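Local structure of gentamicin resistance protein (Enterococcus gallinarum, 6CTZ) at residues Cys65-Tyr73 with Pro208-Gly216. The protein phosphorylates the 2''-hydroxyl of aminoglycoside antibiotics such as kanamycin, probably using GTP, and so confers resistance to them. The protein carries 2 engineered substitutions. Residues are numbered along the deposited sequence; the frame is centred on the assembly and turned at random.
With MG (magnesium ion), chain C; MG (magnesium ion), chain D; GDP (guanosine-5'-diphosphate), chain B.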
ATOM      1  N   CYS A  65      -3.936  13.461 -13.303  1.00 15.37           N
ATOM      2  CA  CYS A  65      -2.827  12.739 -13.907  1.00 16.67           C
ATOM      3  C   CYS A  65      -3.061  11.242 -14.004  1.00 16.56           C
ATOM      4  O   CYS A  65      -2.266  10.552 -14.649  1.00 19.41           O
ATOM      5  CB  CYS A  65      -1.544  12.978 -13.098  1.00 19.42           C
ATOM      6  SG  CYS A  65      -1.125  14.718 -12.924  1.00 23.30           S
ATOM      7  N   VAL A  66      -4.103  10.718 -13.366  1.00 16.06           N
ATOM      8  CA  VAL A  66      -4.373   9.287 -13.373  1.00 15.82           C
ATOM      9  C   VAL A  66      -5.737   9.044 -14.009  1.00 16.24           C
ATOM     10  O   VAL A  66      -6.602   9.922 -14.040  1.00 18.05           O
ATOM     11  CB  VAL A  66      -4.283   8.644 -11.968  1.00 16.56           C
ATOM     12  CG1 VAL A  66      -2.877   8.772 -11.410  1.00 17.45           C
ATOM     13  CG2 VAL A  66      -5.284   9.281 -11.029  1.00 16.64           C
ATOM     14  N   LYS A  67      -5.914   7.837 -14.544  1.00 17.29           N
ATOM     15  CA  LYS A  67      -7.140   7.437 -15.228  1.00 17.92           C
ATOM     16  C   LYS A  67      -7.986   6.483 -14.395  1.00 19.74           C
ATOM     17  O   LYS A  67      -8.776   5.705 -14.942  1.00 24.29           O
ATOM     18  CB  LYS A  67      -6.813   6.788 -16.571  1.00 20.06           C
ATOM     19  CG  LYS A  67      -6.114   7.719 -17.536  1.00 23.65           C
ATOM     20  CD  LYS A  67      -5.937   7.058 -18.884  1.00 28.11           C
ATOM     21  CE  LYS A  67      -5.063   7.889 -19.810  1.00 31.41           C
ATOM     22  NZ  LYS A  67      -5.610   9.249 -20.035  1.00 32.93           N
ATOM     23  N   VAL A  68      -7.772   6.465 -13.096  1.00 17.11           N
ATOM     24  CA  VAL A  68      -8.672   5.827 -12.157  1.00 17.12           C
ATOM     25  C   VAL A  68      -9.148   6.909 -11.207  1.00 14.75           C
ATOM     26  O   VAL A  68      -8.544   7.980 -11.084  1.00 15.03           O
ATOM     27  CB  VAL A  68      -8.005   4.680 -11.368  1.00 18.78           C
ATOM     28  CG1 VAL A  68      -7.620   3.537 -12.294  1.00 21.01           C
ATOM     29  CG2 VAL A  68      -6.801   5.197 -10.583  1.00 18.90           C
ATOM     30  N   ASN A  69     -10.241   6.618 -10.525  1.00 14.04           N
ATOM     31  CA  ASN A  69     -10.715   7.500  -9.479  1.00 13.84           C
ATOM     32  C   ASN A  69      -9.881   7.315  -8.220  1.00 11.83           C
ATOM     33  O   ASN A  69      -9.460   6.199  -7.890  1.00 13.78           O
ATOM     34  CB  ASN A  69     -12.191   7.220  -9.230  1.00 16.73           C
ATOM     35  CG  ASN A  69     -13.045   7.587 -10.448  1.00 21.25           C
ATOM     36  OD1 ASN A  69     -12.530   7.700 -11.562  1.00 24.47           O
ATOM     37  ND2 ASN A  69     -14.325   7.803 -10.238  1.00 22.92           N
ATOM     38  N   ILE A  70      -9.583   8.424  -7.548  1.00 11.80           N
ATOM     39  CA  ILE A  70      -8.876   8.403  -6.270  1.00 11.43           C
ATOM     40  C   ILE A  70      -9.669   9.273  -5.299  1.00 11.52           C
ATOM     41  O   ILE A  70     -10.523  10.069  -5.721  1.00 12.05           O
ATOM     42  CB  ILE A  70      -7.411   8.888  -6.422  1.00 11.06           C
ATOM     43  CG1 ILE A  70      -7.349  10.384  -6.771  1.00 12.14           C
ATOM     44  CG2 ILE A  70      -6.655   8.024  -7.451  1.00 11.97           C
ATOM     45  CD1 ILE A  70      -5.929  10.884  -7.028  1.00 13.13           C
ATOM     46  N   PRO A  71      -9.416   9.157  -3.993  1.00 11.14           N
ATOM     47  CA  PRO A  71     -10.200   9.961  -3.042  1.00 11.67           C
ATOM     48  C   PRO A  71     -10.038  11.452  -3.291  1.00 11.52           C
ATOM     49  O   PRO A  71      -8.938  11.956  -3.527  1.00 12.65           O
ATOM     50  CB  PRO A  71      -9.619   9.570  -1.683  1.00 11.61           C
ATOM     51  CG  PRO A  71      -9.072   8.186  -1.901  1.00 11.94           C
ATOM     52  CD  PRO A  71      -8.494   8.245  -3.290  1.00 11.34           C
ATOM     53  N   GLN A  72     -11.151  12.169  -3.185  1.00 13.18           N
ATOM     54  CA  GLN A  72     -11.149  13.621  -3.293  1.00 14.88           C
ATOM     55  C   GLN A  72     -11.758  14.182  -2.024  1.00 14.37           C
ATOM     56  O   GLN A  72     -12.980  14.119  -1.825  1.00 14.85           O
ATOM     57  CB  GLN A  72     -11.948  14.061  -4.497  1.00 17.00           C
ATOM     58  CG  GLN A  72     -11.297  13.697  -5.781  1.00 19.14           C
ATOM     59  CD  GLN A  72     -11.962  14.444  -6.872  1.00 22.65           C
ATOM     60  OE1 GLN A  72     -11.489  15.488  -7.301  1.00 23.01           O
ATOM     61  NE2 GLN A  72     -13.123  13.964  -7.275  1.00 24.60           N
ATOM     62  N   TYR A  73     -10.908  14.733  -1.173  1.00 14.73           N
ATOM     63  CA  TYR A  73     -11.353  15.169   0.142  1.00 15.50           C
ATOM     64  C   TYR A  73     -12.155  16.454  -0.002  1.00 17.38           C
ATOM     65  O   TYR A  73     -11.603  17.511  -0.318  1.00 23.05           O
ATOM     66  CB  TYR A  73     -10.139  15.374   1.038  1.00 15.09           C
ATOM     67  CG  TYR A  73      -9.244  14.152   1.237  1.00 13.75           C
ATOM     68  CD1 TYR A  73      -9.711  12.841   1.059  1.00 13.76           C
ATOM     69  CD2 TYR A  73      -7.923  14.321   1.620  1.00 14.37           C
ATOM     70  CE1 TYR A  73      -8.874  11.755   1.266  1.00 13.47           C
ATOM     71  CE2 TYR A  73      -7.094  13.249   1.830  1.00 13.52           C
ATOM     72  CZ  TYR A  73      -7.569  11.971   1.656  1.00 12.23           C
ATOM     73  OH  TYR A  73      -6.717  10.918   1.874  1.00 13.81           O
ATOM     74  N   PRO A 208     -12.158  -2.680 -16.184  1.00 13.93           N
ATOM     75  CA  PRO A 208     -12.663  -3.125 -14.872  1.00 13.45           C
ATOM     76  C   PRO A 208     -12.091  -2.381 -13.667  1.00 12.82           C
ATOM     77  O   PRO A 208     -12.743  -2.372 -12.618  1.00 15.13           O
ATOM     78  CB  PRO A 208     -12.254  -4.600 -14.836  1.00 14.90           C
ATOM     79  CG  PRO A 208     -11.025  -4.643 -15.727  1.00 14.88           C
ATOM     80  CD  PRO A 208     -11.342  -3.715 -16.842  1.00 14.95           C
ATOM     81  N   LEU A 209     -10.895  -1.801 -13.747  1.00 11.68           N
ATOM     82  CA  LEU A 209     -10.358  -1.056 -12.614  1.00 11.68           C
ATOM     83  C   LEU A 209     -10.965   0.340 -12.630  1.00 11.15           C
ATOM     84  O   LEU A 209     -10.857   1.053 -13.630  1.00 13.45           O
ATOM     85  CB  LEU A 209      -8.839  -0.969 -12.723  1.00 11.52           C
ATOM     86  CG  LEU A 209      -8.163  -0.321 -11.512  1.00 11.74           C
ATOM     87  CD1 LEU A 209      -8.317  -1.172 -10.252  1.00 13.36           C
ATOM     88  CD2 LEU A 209      -6.689  -0.057 -11.811  1.00 13.32           C
ATOM     89  N   THR A 210     -11.611   0.730 -11.534  1.00 11.32           N
ATOM     90  CA  THR A 210     -12.237   2.039 -11.469  1.00 11.84           C
ATOM     91  C   THR A 210     -11.606   2.968 -10.450  1.00 11.38           C
ATOM     92  O   THR A 210     -11.749   4.184 -10.597  1.00 12.95           O
ATOM     93  CB  THR A 210     -13.748   1.933 -11.195  1.00 13.05           C
ATOM     94  OG1 THR A 210     -13.968   1.222  -9.975  1.00 15.39           O
ATOM     95  CG2 THR A 210     -14.457   1.221 -12.340  1.00 14.40           C
ATOM     96  N   GLY A 211     -10.911   2.450  -9.439  1.00 11.40           N
ATOM     97  CA  GLY A 211     -10.395   3.324  -8.406  1.00 11.54           C
ATOM     98  C   GLY A 211      -9.250   2.706  -7.645  1.00 10.19           C
ATOM     99  O   GLY A 211      -9.080   1.483  -7.619  1.00 10.50           O
ATOM    100  N   ILE A 212      -8.456   3.582  -7.030  1.00  9.51           N
ATOM    101  CA  ILE A 212      -7.366   3.210  -6.128  0.66  9.94           C
ATOM    102  C   ILE A 212      -7.474   4.094  -4.896  1.00  9.46           C
ATOM    103  O   ILE A 212      -7.615   5.321  -5.027  1.00 10.94           O
ATOM    104  CB  ILE A 212      -5.981   3.400  -6.783  0.66 10.45           C
ATOM    105  CG1 ILE A 212      -5.833   2.535  -8.037  0.66 11.45           C
ATOM    106  CG2 ILE A 212      -4.859   3.097  -5.773  0.66 11.49           C
ATOM    107  CD1 ILE A 212      -5.547   1.070  -7.751  0.66 11.50           C
ATOM    108  N   ILE A 213      -7.411   3.491  -3.708  1.00  9.74           N
ATOM    109  CA  ILE A 213      -7.480   4.236  -2.456  1.00  9.63           C
ATOM    110  C   ILE A 213      -6.177   4.131  -1.659  1.00  9.16           C
ATOM    111  O   ILE A 213      -5.229   3.445  -2.067  1.00  9.82           O
ATOM    112  CB  ILE A 213      -8.698   3.798  -1.619  1.00 10.85           C
ATOM    113  CG1 ILE A 213      -8.619   2.299  -1.293  1.00 10.63           C
ATOM    114  CG2 ILE A 213     -10.004   4.167  -2.339  1.00 12.51           C
ATOM    115  CD1 ILE A 213      -9.598   1.866  -0.225  1.00 12.09           C
ATOM    116  N   ASP A 214      -6.129   4.831  -0.522  1.00 10.16           N
ATOM    117  CA  ASP A 214      -5.073   4.753   0.489  1.00 10.00           C
ATOM    118  C   ASP A 214      -3.675   5.073  -0.022  1.00  9.46           C
ATOM    119  O   ASP A 214      -2.851   4.172  -0.200  1.00 10.04           O
ATOM    120  CB  ASP A 214      -5.059   3.412   1.220  1.00 11.41           C
ATOM    121  CG  ASP A 214      -4.170   3.445   2.459  1.00 11.44           C
ATOM    122  OD1 ASP A 214      -3.656   4.544   2.817  1.00 12.29           O
ATOM    123  OD2 ASP A 214      -3.978   2.369   3.075  1.00 12.32           O
ATOM    124  N   PHE A 215      -3.395   6.356  -0.218  1.00 10.56           N
ATOM    125  CA  PHE A 215      -2.087   6.836  -0.639  1.00 10.53           C
ATOM    126  C   PHE A 215      -1.202   7.232   0.537  1.00  9.65           C
ATOM    127  O   PHE A 215      -0.232   7.972   0.347  1.00 10.90           O
ATOM    128  CB  PHE A 215      -2.245   8.008  -1.619  1.00 11.92           C
ATOM    129  CG  PHE A 215      -2.736   7.604  -2.991  1.00 11.07           C
ATOM    130  CD1 PHE A 215      -4.050   7.179  -3.193  1.00 11.88           C
ATOM    131  CD2 PHE A 215      -1.890   7.680  -4.086  1.00 11.60           C
ATOM    132  CE1 PHE A 215      -4.503   6.830  -4.467  1.00 11.83           C
ATOM    133  CE2 PHE A 215      -2.329   7.331  -5.354  1.00 11.67           C
ATOM    134  CZ  PHE A 215      -3.642   6.900  -5.546  1.00 11.92           C
ATOM    135  N   GLY A 216      -1.495   6.735   1.741  1.00 10.17           N
ATOM    136  CA  GLY A 216      -0.762   7.152   2.921  1.00 11.07           C
ATOM    137  C   GLY A 216       0.707   6.781   2.924  1.00 10.16           C
ATOM    138  O   GLY A 216       1.497   7.428   3.623  1.00 10.49           O
TER
HETATM  139 MG    MG C 402      -5.119   0.647   3.507  1.00 12.68          MG
HETATM  140 MG    MG D 403      -2.725   3.558   4.552  1.00 14.35          MG
HETATM  141  PB  GDP B 401      -5.240   2.419   6.181  1.00 13.20           P
HETATM  142  O1B GDP B 401      -4.354   3.562   5.747  1.00 13.74           O
HETATM  143  O2B GDP B 401      -4.896   1.126   5.472  1.00 12.41           O
HETATM  144  O3B GDP B 401      -5.312   2.296   7.686  1.00 14.36           O
HETATM  145  O3A GDP B 401      -6.733   2.857   5.736  1.00 12.67           O
HETATM  146  PA  GDP B 401      -7.394   2.864   4.257  1.00 12.85           P
HETATM  147  O1A GDP B 401      -7.266   4.217   3.624  1.00 12.63           O
HETATM  148  O2A GDP B 401      -6.831   1.721   3.429  1.00 12.49           O
HETATM  149  O5' GDP B 401      -8.959   2.650   4.630  1.00 13.39           O
HETATM  150  C5' GDP B 401      -9.332   1.522   5.410  1.00 14.88           C
HETATM  151  C4' GDP B 401     -10.300   0.675   4.619  1.00 13.94           C
HETATM  152  O4' GDP B 401     -11.513   1.407   4.443  1.00 14.24           O
HETATM  153  C3' GDP B 401      -9.853   0.337   3.206  1.00 13.54           C
HETATM  154  O3' GDP B 401      -8.930  -0.756   3.162  1.00 15.04           O
HETATM  155  C2' GDP B 401     -11.178  -0.029   2.585  1.00 13.25           C
HETATM  156  O2' GDP B 401     -11.593  -1.328   3.020  1.00 15.35           O
HETATM  157  C1' GDP B 401     -12.116   0.979   3.228  1.00 13.30           C
HETATM  158  N9  GDP B 401     -12.257   2.164   2.359  1.00 11.79           N
HETATM  159  C8  GDP B 401     -11.634   3.359   2.474  1.00 12.39           C
HETATM  160  N7  GDP B 401     -12.046   4.183   1.475  1.00 12.32           N
HETATM  161  C5  GDP B 401     -12.940   3.506   0.728  1.00 11.97           C
HETATM  162  C6  GDP B 401     -13.746   3.762  -0.472  1.00 12.06           C
HETATM  163  O6  GDP B 401     -13.705   4.868  -1.043  1.00 12.71           O
HETATM  164  N1  GDP B 401     -14.536   2.765  -0.900  1.00 13.36           N
HETATM  165  C2  GDP B 401     -14.609   1.557  -0.300  1.00 13.94           C
HETATM  166  N2  GDP B 401     -15.442   0.622  -0.794  1.00 14.99           N
HETATM  167  N3  GDP B 401     -13.889   1.246   0.801  1.00 13.17           N
HETATM  168  C4  GDP B 401     -13.073   2.182   1.327  1.00 11.95           C
HETATM  169  O   HOH W   1     -12.350   5.379 -13.365  1.00 29.26           O
HETATM  170  O   HOH W   2      -6.139  -1.108   3.822  1.00 13.61           O
HETATM  171  O   HOH W   3      -3.330  -0.424   3.779  1.00 13.10           O
HETATM  172  O   HOH W   4      -1.148   3.115   3.156  1.00 16.18           O
HETATM  173  O   HOH W   5      -2.000   5.422   5.351  1.00 17.47           O
HETATM  174  O   HOH W   6      -1.708   2.364   5.871  1.00 18.51           O
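Val-68 overlaps two side chains of strand 209-212. Its CG1 lies 3.7 Å from Leu-209 CD2 and its CG2 3.8 Å from Ile-212 CG1. Between these two residues Thr-210 and Gly-211 form a classic beta bulge, both facing Leu-199. In this protein-kinase-like fold, the strand leads into the DFG motif, Asp-214 to Gly-216. The loop after helix 46-62 meets this segment with the touching parts 40° apart in direction. A single beta bridge joins Asn-69 to Gly-211. Asn-69 N donates to Thr-210 O and Asn-69 O accepts from Ile-212 N, both at 2.9 Å. A water donates to both Asn-69 OD1 and Thr-210 O, giving that carbonyl a second donor. Further along, chi1 of 68° sets Ile-70 CG2 anti to the carbonyl carbon, where it meets the Phe-215 ring obliquely, 3.7 Å from CZ. Pro-71 CD approaches Ile-212 O, which also lies at the edge of that ring, in its plane. Helix 46-62 adds Leu-59 to the packing on Phe-215. Ile-213 CG2 faces Pro-71 CG, while its CD1 packs on the guanine at C8 (3.7 Å). The CB of Asp-214 points away from the loop, and its carboxylate binds both magnesium ions. OD2 bridges them, 2.1 Å from the chain C ion and 2.3 Å from the chain D ion, which OD1 also binds. OD1 accepts from Gly-216 N at 3.3 Å in an Asx turn, met from above the carboxylate plane.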